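Local coordinates for teichoic acid biosynthesis protein F (Staphylococcus epidermidis, PDB 3L7I), which takes part in teichoic acid biosynthesis and, in its modelled portion, has the two-domain fold of the GT-B glycosyltransferase class, at residues Arg324-Lys327 with Asn328-Arg332; Thr490-Phe493 with Arg494-Trp498; Leu562-Leu566 with Asp567-Lys571; Lys678-Asp681 with Lys682-Gln685; Asp692-Asp696 with Arg697-Val701. One frame throughout, in Å; residues are numbered along the deposited sequence.

Contact 1 of 5, residues Arg324-Lys327 with Asn328-Arg332. With SO4 (sulfate ion), chain F.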
# COMPACT_ATOMS: atom_id res chain seq x y z
N ARG A 324 -2.23 -9.99 -0.93
CA ARG A 324 -2.84 -10.78 0.13
C ARG A 324 -1.79 -11.28 1.10
O ARG A 324 -1.97 -11.25 2.32
CB ARG A 324 -3.66 -11.94 -0.43
CG ARG A 324 -4.68 -12.48 0.59
CD ARG A 324 -5.97 -12.96 -0.09
NE ARG A 324 -5.65 -13.63 -1.36
CZ ARG A 324 -6.12 -13.25 -2.56
NH1 ARG A 324 -6.96 -12.22 -2.65
NH2 ARG A 324 -5.76 -13.93 -3.66
N HIS A 325 -0.68 -11.72 0.54
CA HIS A 325 0.43 -12.22 1.33
C HIS A 325 1.09 -11.16 2.25
O HIS A 325 1.53 -11.49 3.36
CB HIS A 325 1.46 -12.87 0.42
CG HIS A 325 2.56 -13.57 1.16
ND1 HIS A 325 2.31 -14.58 2.07
CD2 HIS A 325 3.90 -13.40 1.13
CE1 HIS A 325 3.46 -15.00 2.55
NE2 HIS A 325 4.44 -14.31 2.00
N VAL A 326 1.14 -9.90 1.79
CA VAL A 326 1.67 -8.83 2.62
C VAL A 326 0.76 -8.71 3.80
O VAL A 326 1.22 -8.70 4.94
CB VAL A 326 1.67 -7.47 1.90
CG1 VAL A 326 2.02 -6.32 2.89
CG2 VAL A 326 2.61 -7.47 0.70
N LYS A 327 -0.54 -8.62 3.52
CA LYS A 327 -1.56 -8.59 4.56
C LYS A 327 -1.31 -9.69 5.59
O LYS A 327 -1.10 -9.39 6.77
CB LYS A 327 -2.98 -8.69 3.96
CG LYS A 327 -4.12 -8.38 4.95
CD LYS A 327 -5.47 -8.25 4.28
CE LYS A 327 -5.82 -9.49 3.41
NZ LYS A 327 -7.23 -9.48 2.82
N ASN A 328 -1.29 -10.95 5.17
CA ASN A 328 -1.07 -12.04 6.12
C ASN A 328 0.26 -11.99 6.87
O ASN A 328 0.33 -12.34 8.06
CB ASN A 328 -1.19 -13.38 5.42
CG ASN A 328 -2.61 -13.70 5.02
OD1 ASN A 328 -3.58 -13.16 5.59
ND2 ASN A 328 -2.75 -14.58 4.01
N ILE A 329 1.33 -11.58 6.20
CA ILE A 329 2.58 -11.45 6.90
C ILE A 329 2.53 -10.36 7.99
O ILE A 329 2.90 -10.60 9.13
CB ILE A 329 3.80 -11.19 5.98
CG1 ILE A 329 4.61 -12.47 5.81
CG2 ILE A 329 4.75 -10.24 6.67
CD1 ILE A 329 4.10 -13.36 4.80
N VAL A 330 2.11 -9.16 7.64
CA VAL A 330 2.15 -8.09 8.64
C VAL A 330 1.10 -8.28 9.72
O VAL A 330 1.33 -7.91 10.87
CB VAL A 330 1.93 -6.73 8.00
CG1 VAL A 330 1.76 -5.66 9.06
CG2 VAL A 330 3.07 -6.45 7.05
N LEU A 331 -0.05 -8.83 9.35
CA LEU A 331 -1.14 -9.05 10.31
C LEU A 331 -0.94 -10.30 11.16
O LEU A 331 -1.67 -10.49 12.16
CB LEU A 331 -2.51 -9.02 9.64
CG LEU A 331 -2.83 -7.58 9.28
CD1 LEU A 331 -4.28 -7.37 9.00
CD2 LEU A 331 -2.37 -6.68 10.41
N ARG A 332 0.03 -11.13 10.78
CA ARG A 332 0.36 -12.31 11.55
C ARG A 332 -0.77 -13.37 11.51
O ARG A 332 -0.85 -14.24 12.37
CB ARG A 332 0.70 -11.90 12.98
CG ARG A 332 2.10 -11.30 13.08
CD ARG A 332 2.19 -10.20 14.15
NE ARG A 332 1.54 -10.56 15.43
CZ ARG A 332 1.25 -9.69 16.40
NH1 ARG A 332 1.54 -8.39 16.25
NH2 ARG A 332 0.66 -10.10 17.51
S SO4 F . -9.41 -8.57 5.75
O1 SO4 F . -9.25 -8.14 7.13
O2 SO4 F . -10.83 -8.76 5.46
O3 SO4 F . -8.90 -7.52 4.87
O4 SO4 F . -8.68 -9.83 5.58
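Lys-327 and Leu-331 meet one turn apart near the C-terminal end of helix 316-331. The lysine can be followed outward from its CB, which lies against the peptide that continues into Asn-328. With CG turned anti to the backbone N (chi1 -168°), CG comes within 4.2 Å of Leu-331 CD1, methylene against methyl. CD already lies 3.6 Å from O3 of a bound sulfate ion, probably from the crystallisation liquor, and a bend at chi3 (54°) then places CE, 3.6 Å from sulfate O4, with NZ beyond it. At the tip, Lys-327 NZ donates to sulfate O4 at 3.1 Å and, more weakly, to O3 at 3.3 Å. Arg-333 of the same chain and Arg-320 of the second subunit bind the same anion. On another side of the helix, Val-326 CG1 and Val-330 CG2 pack at 4.3 Å; these beta-branched residues suit a face that other subunits cover, Val-326 against Phe-319 of the second subunit and Val-330 against Leu-340 of the third. The buried Asn-328 has its ND2 satisfied by Ser-339, which also bonds His-325 ND1, tying this helix to helix 336-344. Backbone bonds such as Leu-331 N to Lys-327 O (2.8 Å) carry the helix up to Arg-332, the first residue to leave helical angles, with positive phi. A long, flexible cation thus supplies oily methylenes to its neighbour and charge to an anion, and with the two arginines it makes a small anion site between subunits.

Contact 2 of 5, residues Thr490-Phe493 with Arg494-Trp498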
# COMPACT_ATOMS: atom_id res chain seq x y z
N THR A 490 -21.47 -45.59 -11.09
CA THR A 490 -21.06 -44.86 -12.27
C THR A 490 -22.19 -43.97 -12.80
O THR A 490 -21.97 -42.81 -13.10
CB THR A 490 -20.64 -45.78 -13.43
OG1 THR A 490 -19.56 -46.63 -13.01
CG2 THR A 490 -20.21 -44.96 -14.64
N GLU A 491 -23.39 -44.52 -12.93
CA GLU A 491 -24.48 -43.79 -13.56
C GLU A 491 -24.85 -42.58 -12.71
O GLU A 491 -25.13 -41.50 -13.23
CB GLU A 491 -25.68 -44.71 -13.79
CG GLU A 491 -26.24 -44.64 -15.20
CD GLU A 491 -25.40 -45.42 -16.23
OE1 GLU A 491 -25.69 -46.63 -16.45
OE2 GLU A 491 -24.47 -44.83 -16.83
N ILE A 492 -24.85 -42.79 -11.39
CA ILE A 492 -25.08 -41.75 -10.40
C ILE A 492 -23.95 -40.73 -10.43
O ILE A 492 -24.20 -39.54 -10.29
CB ILE A 492 -25.16 -42.34 -8.99
CG1 ILE A 492 -26.44 -43.14 -8.81
CG2 ILE A 492 -25.10 -41.26 -7.92
CD1 ILE A 492 -26.44 -43.99 -7.56
N PHE A 493 -22.71 -41.17 -10.60
CA PHE A 493 -21.60 -40.23 -10.54
C PHE A 493 -21.60 -39.32 -11.74
O PHE A 493 -21.31 -38.13 -11.62
CB PHE A 493 -20.24 -40.93 -10.42
CG PHE A 493 -20.02 -41.57 -9.10
CD1 PHE A 493 -20.77 -41.20 -8.01
CD2 PHE A 493 -19.06 -42.55 -8.94
CE1 PHE A 493 -20.57 -41.79 -6.80
CE2 PHE A 493 -18.86 -43.15 -7.73
CZ PHE A 493 -19.63 -42.78 -6.66
N ARG A 494 -21.92 -39.88 -12.90
CA ARG A 494 -21.97 -39.13 -14.14
C ARG A 494 -22.93 -37.93 -14.02
O ARG A 494 -22.76 -36.92 -14.68
CB ARG A 494 -22.36 -40.06 -15.29
CG ARG A 494 -22.91 -39.36 -16.50
CD ARG A 494 -22.38 -39.96 -17.77
NE ARG A 494 -22.63 -41.40 -17.85
CZ ARG A 494 -22.30 -42.15 -18.90
NH1 ARG A 494 -21.71 -41.58 -19.95
NH2 ARG A 494 -22.56 -43.45 -18.90
N SER A 495 -23.92 -38.04 -13.15
CA SER A 495 -24.87 -36.97 -12.89
C SER A 495 -24.55 -36.13 -11.64
O SER A 495 -24.53 -34.90 -11.69
CB SER A 495 -26.28 -37.57 -12.74
OG SER A 495 -27.17 -36.73 -12.01
N ALA A 496 -24.30 -36.82 -10.53
CA ALA A 496 -24.17 -36.19 -9.21
C ALA A 496 -22.87 -35.41 -9.03
O ALA A 496 -22.79 -34.50 -8.20
CB ALA A 496 -24.31 -37.23 -8.10
N PHE A 497 -21.86 -35.78 -9.81
CA PHE A 497 -20.55 -35.16 -9.71
C PHE A 497 -20.12 -34.44 -10.98
O PHE A 497 -18.97 -34.03 -11.09
CB PHE A 497 -19.49 -36.20 -9.36
CG PHE A 497 -19.55 -36.70 -7.95
CD1 PHE A 497 -19.15 -38.00 -7.64
CD2 PHE A 497 -20.01 -35.87 -6.93
CE1 PHE A 497 -19.19 -38.46 -6.32
CE2 PHE A 497 -20.06 -36.32 -5.62
CZ PHE A 497 -19.65 -37.61 -5.31
N TRP A 498 -21.03 -34.30 -11.94
CA TRP A 498 -20.68 -33.69 -13.21
C TRP A 498 -19.43 -34.37 -13.77
O TRP A 498 -18.41 -33.70 -14.00
CB TRP A 498 -20.37 -32.18 -13.04
CG TRP A 498 -21.40 -31.32 -12.31
CD1 TRP A 498 -22.47 -30.66 -12.86
CD2 TRP A 498 -21.44 -31.02 -10.91
NE1 TRP A 498 -23.17 -29.99 -11.89
CE2 TRP A 498 -22.56 -30.18 -10.69
CE3 TRP A 498 -20.64 -31.38 -9.82
CZ2 TRP A 498 -22.90 -29.71 -9.43
CZ3 TRP A 498 -20.97 -30.90 -8.55
CH2 TRP A 498 -22.09 -30.07 -8.37
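Glu-491 and Arg-494, three residues apart on helix 487-496, form a salt bridge in which Arg-494 NH2 donates to Glu-491 OE2 at 3.1 Å. The carboxylate comes to the edge of the guanidinium, close to its plane, and the two flat groups are only 24° apart. The glutamate chain is bent at chi2 (77°), and the two side chains run side by side, pointing the same way. Arg-494 NH2 also pairs with Glu-501, and the arginine suits the place because one planar cation can serve two acids. Next come the backbone bonds. Ile-492 O takes two donors: Ala-496 N at 2.7 Å, nearly head-on, and Ser-495 N at 3.2 Å, which approaches from above the carbonyl plane. Phe-497 N reaches Phe-493 O at 3.0 Å, as the helix gives out. The packing lies farther round. Phe-493 and Phe-497 point the same way, their planes 26° apart but slid until the rings barely overlap, with centroids 5.2 Å apart; Phe-493 CD1 touches Phe-497 CE1 at 3.6 Å. Both rings press on Leu-482 of strand 481-484, and Phe-497 further meets Trp-443 and Trp-479 edge-to-face. The small Ala-496 methyl, CB, fits beside Ile-492 CG2 at 4.1 Å. The helix is therefore amphipathic: charge is paired on its exposed side, while aromatic carbon on its buried side joins it to the sheet of the beta-alpha-beta unit formed with strands 481-484 and 504-506.

Contact 3 of 5, residues Leu562-Leu566 with Asp567-Lys571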
# COMPACT_ATOMS: atom_id res chain seq x y z
N LEU A 562 -29.80 -47.25 23.47
CA LEU A 562 -29.99 -47.63 22.09
C LEU A 562 -31.37 -48.23 21.90
O LEU A 562 -31.78 -49.06 22.68
CB LEU A 562 -28.90 -48.62 21.65
CG LEU A 562 -27.47 -48.21 21.99
CD1 LEU A 562 -26.47 -49.12 21.29
CD2 LEU A 562 -27.24 -46.77 21.61
N LYS A 563 -32.07 -47.82 20.86
CA LYS A 563 -33.39 -48.37 20.60
C LYS A 563 -33.29 -49.87 20.36
O LYS A 563 -34.27 -50.59 20.48
CB LYS A 563 -34.05 -47.67 19.41
CG LYS A 563 -34.10 -46.14 19.53
CD LYS A 563 -35.47 -45.64 19.98
CE LYS A 563 -35.41 -44.16 20.41
NZ LYS A 563 -34.59 -43.92 21.64
N ILE A 564 -32.11 -50.36 20.02
CA ILE A 564 -31.99 -51.80 19.74
C ILE A 564 -32.23 -52.71 20.98
O ILE A 564 -32.54 -53.89 20.82
CB ILE A 564 -30.66 -52.16 19.00
CG1 ILE A 564 -30.85 -53.38 18.09
CG2 ILE A 564 -29.49 -52.36 19.97
CD1 ILE A 564 -29.66 -53.65 17.19
N ASP A 565 -32.10 -52.14 22.18
CA ASP A 565 -32.31 -52.86 23.46
C ASP A 565 -31.20 -53.87 23.87
O ASP A 565 -31.40 -55.09 23.76
CB ASP A 565 -33.69 -53.54 23.48
CG ASP A 565 -34.22 -53.72 24.90
OD1 ASP A 565 -35.45 -53.89 25.07
OD2 ASP A 565 -33.39 -53.68 25.85
N LEU A 566 -30.05 -53.39 24.34
CA LEU A 566 -28.97 -54.28 24.78
C LEU A 566 -29.41 -55.34 25.80
O LEU A 566 -29.07 -56.52 25.67
CB LEU A 566 -27.78 -53.49 25.32
CG LEU A 566 -27.12 -52.66 24.23
CD1 LEU A 566 -25.97 -51.87 24.83
CD2 LEU A 566 -26.65 -53.53 23.04
N ASP A 567 -30.16 -54.94 26.82
CA ASP A 567 -30.71 -55.90 27.76
C ASP A 567 -31.39 -57.07 27.09
O ASP A 567 -31.12 -58.23 27.43
CB ASP A 567 -31.68 -55.24 28.72
CG ASP A 567 -31.04 -54.90 30.03
OD1 ASP A 567 -30.17 -55.71 30.49
OD2 ASP A 567 -31.40 -53.84 30.60
N ASN A 568 -32.30 -56.79 26.17
CA ASN A 568 -33.03 -57.86 25.52
C ASN A 568 -32.03 -58.72 24.79
O ASN A 568 -32.00 -59.95 24.96
CB ASN A 568 -34.08 -57.36 24.54
CG ASN A 568 -35.05 -58.45 24.12
OD1 ASN A 568 -35.69 -59.06 24.98
ND2 ASN A 568 -35.15 -58.71 22.82
N LEU A 569 -31.20 -58.05 23.99
CA LEU A 569 -30.18 -58.71 23.20
C LEU A 569 -29.31 -59.59 24.10
O LEU A 569 -29.06 -60.75 23.79
CB LEU A 569 -29.35 -57.64 22.48
CG LEU A 569 -29.80 -57.23 21.08
CD1 LEU A 569 -28.81 -56.31 20.48
CD2 LEU A 569 -29.89 -58.44 20.18
N TYR A 570 -28.87 -59.03 25.22
CA TYR A 570 -28.04 -59.76 26.17
C TYR A 570 -28.75 -61.02 26.68
O TYR A 570 -28.15 -62.08 26.72
CB TYR A 570 -27.69 -58.82 27.32
CG TYR A 570 -26.63 -59.28 28.29
CD1 TYR A 570 -25.59 -60.15 27.92
CD2 TYR A 570 -26.64 -58.81 29.58
CE1 TYR A 570 -24.63 -60.53 28.84
CE2 TYR A 570 -25.70 -59.19 30.49
CZ TYR A 570 -24.69 -60.04 30.12
OH TYR A 570 -23.77 -60.36 31.10
N LYS A 571 -30.02 -60.88 27.05
CA LYS A 571 -30.85 -62.02 27.48
C LYS A 571 -31.03 -63.09 26.40
O LYS A 571 -31.01 -64.29 26.69
CB LYS A 571 -32.24 -61.53 27.93
CG LYS A 571 -32.35 -61.13 29.40
CD LYS A 571 -33.77 -60.59 29.73
CE LYS A 571 -34.19 -60.84 31.20
NZ LYS A 571 -33.27 -60.25 32.22
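Asp-565 caps the N-terminal end of helix 566-573 by turning its carboxylate to the backbone of Asn-568, a local contact at the junction of loop and helix within the domain built on strands 539-543 and 577-581. The capping bond, Asn-568 N to Asp-565 OD2, is weak at 3.3 Å, although its N-H points well at the oxygen (163°). With CG anti to the backbone N (chi1 -154°), the carboxylate lies beside the first turn and crosses the Asn-568 side chain at about a right angle, its CG 3.7 Å from Asn-568 CB. The other oxygen, OD1, takes the firmer bond, from Tyr-671, leaving OD2 to the weak cap. Aspartate suits this place because its short chain offers acceptors to amides that lack a carbonyl from a preceding turn, and its negative charge would be expected to gain from the positive end of the helix dipole. The main chain then takes over, with Leu-569 N bonded to Asp-565 O at 3.0 Å and Tyr-570 N to Leu-566 O. Upstream, a type I turn from Leu-562 to Asp-565 brings the chain round to the cap. Next to it Ile-564 CG2 meets Leu-569 CD1 at 4.0 Å, and Leu-566 CD2 is a looser 4.4 Å from the same methyl. These apolar side chains are buried: Ile-564 reaches Phe-640 of strand 637-640, Leu-569 reaches Ile-579 of strand 577-581, Leu-566 packs on Leu-593 and Tyr-596, and on the flank Asn-568 packs against Tyr-671 and Ala-674 of helix 670-677.

Contact 4 of 5, residues Lys678-Asp681 with Lys682-Gln685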
# COMPACT_ATOMS: atom_id res chain seq x y z
N LYS A 678 -31.39 -65.59 16.50
CA LYS A 678 -31.20 -66.82 17.26
C LYS A 678 -30.55 -67.86 16.35
O LYS A 678 -29.62 -68.56 16.75
CB LYS A 678 -32.54 -67.35 17.77
CG LYS A 678 -32.48 -67.98 19.13
CD LYS A 678 -31.88 -67.01 20.13
CE LYS A 678 -32.60 -67.09 21.46
NZ LYS A 678 -33.99 -66.63 21.26
N ASN A 679 -31.04 -67.93 15.12
CA ASN A 679 -30.61 -68.93 14.15
C ASN A 679 -30.18 -68.29 12.83
O ASN A 679 -30.97 -68.15 11.89
CB ASN A 679 -31.75 -69.92 13.90
CG ASN A 679 -31.37 -71.01 12.94
OD1 ASN A 679 -30.25 -71.04 12.43
ND2 ASN A 679 -32.31 -71.93 12.67
N LEU A 680 -28.91 -67.88 12.77
CA LEU A 680 -28.38 -67.23 11.58
C LEU A 680 -28.58 -68.06 10.31
O LEU A 680 -29.03 -67.53 9.29
CB LEU A 680 -26.91 -66.85 11.74
CG LEU A 680 -26.62 -65.41 12.17
CD1 LEU A 680 -25.21 -65.00 11.79
CD2 LEU A 680 -27.63 -64.45 11.55
N ASP A 681 -28.26 -69.35 10.38
CA ASP A 681 -28.32 -70.19 9.19
C ASP A 681 -29.67 -70.13 8.50
O ASP A 681 -29.74 -70.16 7.27
CB ASP A 681 -27.99 -71.65 9.53
CG ASP A 681 -26.51 -71.85 9.87
OD1 ASP A 681 -25.67 -70.99 9.51
OD2 ASP A 681 -26.20 -72.90 10.50
N LYS A 682 -30.73 -70.04 9.29
CA LYS A 682 -32.08 -69.99 8.73
C LYS A 682 -32.29 -68.68 7.98
O LYS A 682 -33.03 -68.63 7.00
CB LYS A 682 -33.14 -70.15 9.81
CG LYS A 682 -34.57 -70.11 9.28
CD LYS A 682 -35.54 -70.62 10.31
CE LYS A 682 -35.02 -71.91 10.92
NZ LYS A 682 -35.96 -72.46 11.93
N VAL A 683 -31.66 -67.62 8.46
CA VAL A 683 -31.73 -66.34 7.78
C VAL A 683 -30.97 -66.39 6.45
O VAL A 683 -31.48 -65.93 5.42
CB VAL A 683 -31.20 -65.21 8.65
CG1 VAL A 683 -31.74 -63.87 8.16
CG2 VAL A 683 -31.58 -65.46 10.09
N GLN A 684 -29.77 -66.96 6.47
CA GLN A 684 -28.95 -67.13 5.27
C GLN A 684 -29.74 -67.87 4.17
O GLN A 684 -29.60 -67.57 2.99
CB GLN A 684 -27.66 -67.88 5.62
CG GLN A 684 -26.67 -68.02 4.48
CD GLN A 684 -25.77 -66.82 4.35
OE1 GLN A 684 -24.88 -66.59 5.19
NE2 GLN A 684 -25.97 -66.05 3.30
N GLN A 685 -30.56 -68.83 4.57
CA GLN A 685 -31.37 -69.58 3.63
C GLN A 685 -32.55 -68.78 3.10
O GLN A 685 -32.77 -68.70 1.88
CB GLN A 685 -31.90 -70.85 4.29
CG GLN A 685 -30.87 -71.94 4.45
CD GLN A 685 -31.47 -73.19 5.06
OE1 GLN A 685 -32.61 -73.55 4.77
NE2 GLN A 685 -30.70 -73.85 5.92
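Lys-682 leads the second segment and meets Asn-679 at the start of helix 680-686. Its backbone N is gripped twice but weakly, by Asn-679 OD1 at 3.3 Å and by Asn-679 O at 3.2 Å. The asparagine CG stands anti to its backbone N (chi1 -178°), which brings OD1 to the Lys-682 amide, while ND2 lies against the lysine methylenes CB and CE. Lysine fits here because its methylenes can pass across the asparagine side chain while its charged end leads away. Val-683 follows, turned to the buried side: its CG2 is 4.3 Å from Leu-680 CD2 and also touches Asn-679 O, and its compact branched side chain sits close to the main chain of the preceding turn. Leu-680 itself packs on the loop at Asp-617. At Gln-684 the regular pattern sets in, its N bonding Leu-680 O at 3.0 Å with an N-H angle of 164°. The side chain of Gln-684 bends off to other partners, where its NE2 reaches Gln-688 OE1 and Lys-634 O, linking this short helix to helix 688-698 and to a loop. Last comes Gln-685, exposed, whose N bonds Asp-681 O at 3.1 Å while its CG lies 3.5 Å from that same oxygen. A side-chain acceptor on the residue just before the helix, meeting the amide three positions on, is the pattern of an asparagine N-cap, here with a weak bond, and it restarts the chain as a helix shortly after helix 670-677.

Contact 5 of 5, residues Asp692-Asp696 with Arg697-Val701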
# COMPACT_ATOMS: atom_id res chain seq x y z
N ASP A 692 -27.92 -62.76 -3.04
CA ASP A 692 -27.31 -62.98 -4.34
C ASP A 692 -27.66 -61.85 -5.31
O ASP A 692 -26.80 -61.35 -6.02
CB ASP A 692 -27.70 -64.36 -4.90
CG ASP A 692 -27.05 -65.53 -4.14
OD1 ASP A 692 -26.04 -65.29 -3.44
OD2 ASP A 692 -27.55 -66.68 -4.24
N ALA A 693 -28.92 -61.43 -5.33
CA ALA A 693 -29.33 -60.34 -6.22
C ALA A 693 -28.53 -59.07 -5.89
O ALA A 693 -28.06 -58.37 -6.78
CB ALA A 693 -30.81 -60.07 -6.09
N PHE A 694 -28.40 -58.80 -4.59
CA PHE A 694 -27.69 -57.62 -4.10
C PHE A 694 -26.21 -57.73 -4.43
O PHE A 694 -25.59 -56.74 -4.82
CB PHE A 694 -27.90 -57.51 -2.58
CG PHE A 694 -27.40 -56.25 -1.99
CD1 PHE A 694 -28.21 -55.15 -1.89
CD2 PHE A 694 -26.11 -56.17 -1.50
CE1 PHE A 694 -27.75 -53.97 -1.33
CE2 PHE A 694 -25.64 -55.00 -0.93
CZ PHE A 694 -26.46 -53.90 -0.85
N TYR A 695 -25.64 -58.92 -4.29
CA TYR A 695 -24.22 -59.12 -4.61
C TYR A 695 -23.98 -58.98 -6.10
O TYR A 695 -22.91 -58.57 -6.52
CB TYR A 695 -23.74 -60.49 -4.14
CG TYR A 695 -22.35 -60.83 -4.62
CD1 TYR A 695 -21.24 -60.55 -3.84
CD2 TYR A 695 -22.14 -61.43 -5.85
CE1 TYR A 695 -19.97 -60.86 -4.27
CE2 TYR A 695 -20.87 -61.74 -6.28
CZ TYR A 695 -19.79 -61.46 -5.49
OH TYR A 695 -18.53 -61.78 -5.93
N ASP A 696 -24.98 -59.34 -6.89
CA ASP A 696 -24.83 -59.24 -8.33
C ASP A 696 -24.78 -57.78 -8.70
O ASP A 696 -23.96 -57.36 -9.49
CB ASP A 696 -26.01 -59.91 -9.06
CG ASP A 696 -25.88 -61.42 -9.12
OD1 ASP A 696 -24.81 -61.95 -8.76
OD2 ASP A 696 -26.87 -62.07 -9.55
N ARG A 697 -25.68 -57.01 -8.09
CA ARG A 697 -25.93 -55.64 -8.51
C ARG A 697 -24.86 -54.64 -8.05
O ARG A 697 -24.52 -53.72 -8.78
CB ARG A 697 -27.32 -55.19 -8.06
CG ARG A 697 -27.75 -53.89 -8.69
CD ARG A 697 -29.14 -53.43 -8.27
NE ARG A 697 -29.41 -52.11 -8.83
CZ ARG A 697 -30.46 -51.34 -8.53
NH1 ARG A 697 -31.37 -51.74 -7.64
NH2 ARG A 697 -30.59 -50.15 -9.11
N PHE A 698 -24.33 -54.82 -6.84
CA PHE A 698 -23.47 -53.81 -6.26
C PHE A 698 -22.06 -54.27 -5.94
O PHE A 698 -21.17 -53.44 -5.77
CB PHE A 698 -24.12 -53.24 -5.01
CG PHE A 698 -25.52 -52.79 -5.21
CD1 PHE A 698 -25.78 -51.58 -5.82
CD2 PHE A 698 -26.58 -53.57 -4.79
CE1 PHE A 698 -27.09 -51.16 -6.01
CE2 PHE A 698 -27.89 -53.15 -4.97
CZ PHE A 698 -28.14 -51.95 -5.59
N CYS A 699 -21.83 -55.58 -5.86
CA CYS A 699 -20.54 -56.03 -5.35
C CYS A 699 -19.77 -56.91 -6.32
O CYS A 699 -18.67 -57.36 -6.00
CB CYS A 699 -20.72 -56.78 -4.04
SG CYS A 699 -22.08 -56.19 -3.04
N SER A 700 -20.34 -57.14 -7.49
CA SER A 700 -19.78 -58.09 -8.45
C SER A 700 -18.44 -57.61 -9.00
O SER A 700 -17.61 -58.40 -9.43
CB SER A 700 -20.76 -58.32 -9.60
OG SER A 700 -20.89 -57.15 -10.39
N VAL A 701 -18.24 -56.30 -9.00
CA VAL A 701 -17.09 -55.70 -9.64
C VAL A 701 -15.77 -55.96 -8.91
O VAL A 701 -14.75 -56.06 -9.57
CB VAL A 701 -17.27 -54.19 -9.84
CG1 VAL A 701 -15.97 -53.53 -10.32
CG2 VAL A 701 -18.42 -53.92 -10.81
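Phe-694 and Phe-698 touch one turn apart on helix 688-698, where Phe-698 CD2 lies over a face of the Phe-694 ring, toward its rim. Phe-694 CE1 is 3.7 Å from Phe-698 CD2, while the planes are inclined at 49° with centroids 4.8 Å apart, an oblique pairing. CG of Phe-694 stands anti to the backbone N (chi1 -172°), whereas CG of Phe-698 stands anti to the carbonyl carbon (chi1 -52°); the two side chains run roughly perpendicular to each other. Beside them Cys-699 puts its sulfur obliquely to two rings, SG being 5.2 Å from the Phe-694 centroid and 5.5 Å from that of Tyr-695. Its CB meets Tyr-695 CD1 at 3.8 Å, a contact that a short side chain can make. The backbone sets these positions: Phe-698 N bonds Phe-694 O at 3.1 Å, and Cys-699 N reaches Tyr-695 O at 3.2 Å from above the carbonyl plane. Ser-700 OG gives a weak bond to Asp-696 O near the end of the helix. Farther out, Phe-628 and Tyr-488 meet the Phe-698 ring, Pro-663 packs on Phe-694, and Lys-634 makes a cation-pi contact with Tyr-695. Aromatic rings and sulfur thus make a cluster probably held mainly by dispersion, with a cation added at Tyr-695 alone and the hydrogen bonds confined largely to the main chain.

The five contacts follow one another along the chain, each closing before the next opens. Contact 1 stands apart on helix 316-331, amid subunit partners, its centre about 41 Å from that of contact 2. The helix of contact 2 packs on the seven-stranded parallel sheet, the loop and helix of contact 3 on the six-stranded one, and their centres are about 40 Å apart. Contacts 3, 4 and 5 are spaced by about 20 Å from centre to centre in turn, and contacts 4 and 5 lie on consecutive helices, 680-686 and 688-698. Contact 5 returns to within about 7 Å of contact 2 by nearest atoms, consistent with the C-terminal helices of a GT-B fold passing back toward its first domain.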